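Local structure of Bm4233, isoform b (Brugia malayi, 6ANY) at residues 39-47 with 177-185. The protein is a venom allergen-like protein of the CAP superfamily from a filarial parasite, probably secreted, and is thought to bind and transport sterols. Numbering follows the deposited sequence.
Sequences YMPRGKNML and IYELGEPCK
Tyr178 crosses residues 40-43 at a slant and anchors its ring by the hydroxyl: Tyr178 OH donates to Pro41 O at 2.7 Å, in the carbonyl plane and on a lone pair. Its CB points toward 39-47, and chi1 of 60° swings the ring so that its edge meets Pro41 O. Gly43 CA lies at the same ring's edge, 3.7 Å from Tyr178 CE2, while the bent Met46 chain brings Met46 CE obliquely to 3.7 Å from Tyr178 CG. Leu27 of helix 10-28 touches the Tyr178 side chain. Pro41 CB presses on Leu180 CD2 at 3.5 Å.

Arg42 and Glu182 form a two-pronged salt bridge. Arg42 NE reaches Glu182 OE2 (3.0 Å) nearly in the guanidinium plane but from above the carboxylate, and Arg42 NH2 adds a weak bond to Glu182 OE1; the planes stand 46° apart. Pro183 CG lies over one guanidinium face. Asn45 ND2 donates to Glu179 OE1 (3.1 Å), while Asn45 OD1 accepts from Asn191 N. A water bridges Lys44 O and Glu179 N.

Backbone bonds from Lys44 N to Glu179 O and Gly181 N to Arg42 O fasten the loop after helix 10-28 to the chain entering the disulfide-rich C-terminal region. The Tyr178 hydroxyl bond thus fixes a buried ring against the 40-43 backbone, while Arg42-Glu182 and Asn45-Glu179 tie the segments at more exposed residues.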
loop_
_atom_site.group_PDB
_atom_site.type_symbol
_atom_site.label_atom_id
_atom_site.label_comp_id
_atom_site.label_asym_id
_atom_site.label_seq_id
_atom_site.Cartn_x
_atom_site.Cartn_y
_atom_site.Cartn_z
ATOM N N TYR A 39 0.965 20.161 -5.026
ATOM C CA TYR A 39 0.700 19.341 -3.840
ATOM C C TYR A 39 -0.644 18.647 -3.889
ATOM O O TYR A 39 -1.599 19.195 -4.317
ATOM C CB TYR A 39 0.807 20.160 -2.575
ATOM C CG TYR A 39 2.246 20.520 -2.244
ATOM C CD1 TYR A 39 3.165 19.528 -1.926
ATOM C CD2 TYR A 39 2.683 21.849 -2.266
ATOM C CE1 TYR A 39 4.485 19.818 -1.675
ATOM C CE2 TYR A 39 3.995 22.166 -1.982
ATOM C CZ TYR A 39 4.891 21.126 -1.689
ATOM O OH TYR A 39 6.168 21.397 -1.384
ATOM N N MET A 40 -0.686 17.411 -3.426
ATOM C CA MET A 40 -1.920 16.697 -3.307
ATOM C C MET A 40 -2.733 17.309 -2.208
ATOM O O MET A 40 -2.177 17.914 -1.317
ATOM C CB MET A 40 -1.627 15.225 -3.039
ATOM C CG MET A 40 -1.070 14.527 -4.285
ATOM S SD MET A 40 -2.353 14.138 -5.532
ATOM C CE MET A 40 -3.235 12.757 -4.856
ATOM N N PRO A 41 -4.054 17.168 -2.272
ATOM C CA PRO A 41 -4.918 17.908 -1.335
ATOM C C PRO A 41 -4.866 17.293 0.035
ATOM O O PRO A 41 -4.689 16.097 0.145
ATOM C CB PRO A 41 -6.330 17.736 -1.939
ATOM C CG PRO A 41 -6.228 16.605 -2.915
ATOM C CD PRO A 41 -4.828 16.642 -3.411
ATOM N N ARG A 42 -5.040 18.102 1.052
ATOM C CA ARG A 42 -5.161 17.620 2.422
ATOM C C ARG A 42 -6.361 16.716 2.584
ATOM O O ARG A 42 -7.374 16.925 1.933
ATOM C CB ARG A 42 -5.187 18.766 3.443
ATOM C CG ARG A 42 -3.817 19.415 3.623
ATOM C CD ARG A 42 -3.868 20.727 4.432
ATOM N NE ARG A 42 -3.962 20.506 5.866
ATOM C CZ ARG A 42 -2.932 20.322 6.687
ATOM N NH1 ARG A 42 -1.701 20.314 6.214
ATOM N NH2 ARG A 42 -3.134 20.161 7.995
ATOM N N GLY A 43 -6.192 15.672 3.397
ATOM C CA GLY A 43 -7.159 14.630 3.581
ATOM C C GLY A 43 -7.582 14.355 5.007
ATOM O O GLY A 43 -6.841 14.688 5.946
ATOM N N LYS A 44 -8.806 13.813 5.152
ATOM C CA LYS A 44 -9.357 13.408 6.447
ATOM C C LYS A 44 -9.839 12.001 6.331
ATOM O O LYS A 44 -9.963 11.434 5.207
ATOM C CB LYS A 44 -10.475 14.331 6.913
ATOM C CG LYS A 44 -11.773 14.177 6.126
ATOM C CD LYS A 44 -12.803 15.171 6.592
ATOM C CE LYS A 44 -14.189 14.613 6.392
ATOM N NZ LYS A 44 -15.160 15.766 6.312
ATOM N N ASN A 45 -10.056 11.396 7.477
ATOM C CA ASN A 45 -10.461 9.989 7.565
ATOM C C ASN A 45 -9.549 8.975 6.797
ATOM O O ASN A 45 -10.017 7.963 6.309
ATOM C CB ASN A 45 -11.919 9.816 7.170
ATOM C CG ASN A 45 -12.869 10.393 8.197
ATOM O OD1 ASN A 45 -12.634 10.316 9.376
ATOM N ND2 ASN A 45 -13.940 10.983 7.724
ATOM N N MET A 46 -8.256 9.252 6.703
ATOM C CA MET A 46 -7.327 8.305 6.065
ATOM C C MET A 46 -6.979 7.305 7.169
ATOM O O MET A 46 -6.395 7.671 8.171
ATOM C CB MET A 46 -6.104 9.037 5.536
ATOM C CG MET A 46 -4.926 8.173 5.110
ATOM S SD MET A 46 -5.244 7.513 3.461
ATOM C CE MET A 46 -4.846 8.876 2.462
ATOM N N LEU A 47 -7.369 6.042 6.976
ATOM C CA LEU A 47 -7.168 5.009 8.003
ATOM C C LEU A 47 -5.705 4.602 8.191
ATOM O O LEU A 47 -4.929 4.531 7.214
ATOM C CB LEU A 47 -8.030 3.768 7.704
ATOM C CG LEU A 47 -9.540 4.040 7.695
ATOM C CD1 LEU A 47 -10.355 2.820 7.302
ATOM C CD2 LEU A 47 -10.019 4.650 9.042
ATOM N N ILE A 177 -10.314 8.631 -3.793
ATOM C CA ILE A 177 -9.175 7.871 -3.285
ATOM C C ILE A 177 -9.109 8.033 -1.751
ATOM O O ILE A 177 -8.975 7.055 -0.989
ATOM C CB ILE A 177 -7.880 8.359 -3.939
ATOM C CG1 ILE A 177 -7.959 8.093 -5.464
ATOM C CG2 ILE A 177 -6.649 7.670 -3.289
ATOM C CD1 ILE A 177 -7.078 8.991 -6.264
ATOM N N TYR A 178 -9.246 9.283 -1.325
ATOM C CA TYR A 178 -9.425 9.612 0.074
ATOM C C TYR A 178 -10.269 10.874 0.222
ATOM O O TYR A 178 -10.405 11.609 -0.706
ATOM C CB TYR A 178 -8.074 9.773 0.791
ATOM C CG TYR A 178 -7.145 10.850 0.268
ATOM C CD1 TYR A 178 -6.248 10.570 -0.749
ATOM C CD2 TYR A 178 -7.108 12.131 0.846
ATOM C CE1 TYR A 178 -5.381 11.520 -1.233
ATOM C CE2 TYR A 178 -6.244 13.129 0.361
ATOM C CZ TYR A 178 -5.379 12.828 -0.700
ATOM O OH TYR A 178 -4.488 13.780 -1.208
ATOM N N GLU A 179 -10.863 11.087 1.387
ATOM C CA GLU A 179 -11.773 12.246 1.610
ATOM C C GLU A 179 -10.960 13.539 1.781
ATOM O O GLU A 179 -9.965 13.556 2.493
ATOM C CB GLU A 179 -12.681 12.079 2.835
ATOM C CG GLU A 179 -13.532 10.852 2.823
ATOM C CD GLU A 179 -14.311 10.684 4.140
ATOM O OE1 GLU A 179 -14.540 11.765 4.805
ATOM O OE2 GLU A 179 -14.657 9.484 4.462
ATOM N N LEU A 180 -11.406 14.601 1.114
ATOM C CA LEU A 180 -10.847 15.946 1.271
ATOM C C LEU A 180 -11.215 16.553 2.610
ATOM O O LEU A 180 -12.373 16.584 2.989
ATOM C CB LEU A 180 -11.329 16.873 0.186
ATOM C CG LEU A 180 -10.944 16.451 -1.261
ATOM C CD1 LEU A 180 -11.406 17.507 -2.219
ATOM C CD2 LEU A 180 -9.449 16.318 -1.396
ATOM N N GLY A 181 -10.204 16.942 3.369
ATOM C CA GLY A 181 -10.435 17.521 4.677
ATOM C C GLY A 181 -9.142 17.771 5.386
ATOM O O GLY A 181 -8.057 17.809 4.794
ATOM N N GLU A 182 -9.234 17.882 6.689
ATOM C CA GLU A 182 -8.052 18.049 7.551
ATOM C C GLU A 182 -7.692 16.727 8.285
ATOM O O GLU A 182 -8.580 15.983 8.755
ATOM C CB GLU A 182 -8.393 19.179 8.533
ATOM C CG GLU A 182 -7.212 19.777 9.229
ATOM C CD GLU A 182 -6.387 20.758 8.381
ATOM O OE1 GLU A 182 -5.505 21.393 9.021
ATOM O OE2 GLU A 182 -6.616 20.888 7.145
ATOM N N PRO A 183 -6.393 16.426 8.424
ATOM C CA PRO A 183 -6.003 15.301 9.254
ATOM C C PRO A 183 -6.556 15.417 10.688
ATOM O O PRO A 183 -6.641 16.504 11.232
ATOM C CB PRO A 183 -4.480 15.360 9.213
ATOM C CG PRO A 183 -4.183 16.042 7.914
ATOM C CD PRO A 183 -5.202 17.108 7.889
ATOM N N CYS A 184 -6.919 14.290 11.287
ATOM C CA CYS A 184 -7.509 14.297 12.609
ATOM C C CYS A 184 -6.495 14.818 13.697
ATOM O O CYS A 184 -5.261 14.511 13.682
ATOM C CB CYS A 184 -8.005 12.896 12.963
ATOM S SG CYS A 184 -6.699 11.665 13.260
ATOM N N LYS A 185 -7.030 15.641 14.581
ATOM C CA LYS A 185 -6.331 16.179 15.720
ATOM C C LYS A 185 -6.823 15.570 17.027
ATOM O O LYS A 185 -6.092 15.581 18.009
ATOM C CB LYS A 185 -6.489 17.686 15.765
ATOM C CG LYS A 185 -5.545 18.395 14.800
ATOM C CD LYS A 185 -6.223 19.575 14.110
ATOM C CE LYS A 185 -6.307 20.795 14.960
ATOM N NZ LYS A 185 -5.310 21.793 14.498
HETATM O O HOH W 1 -10.179 9.114 3.626
#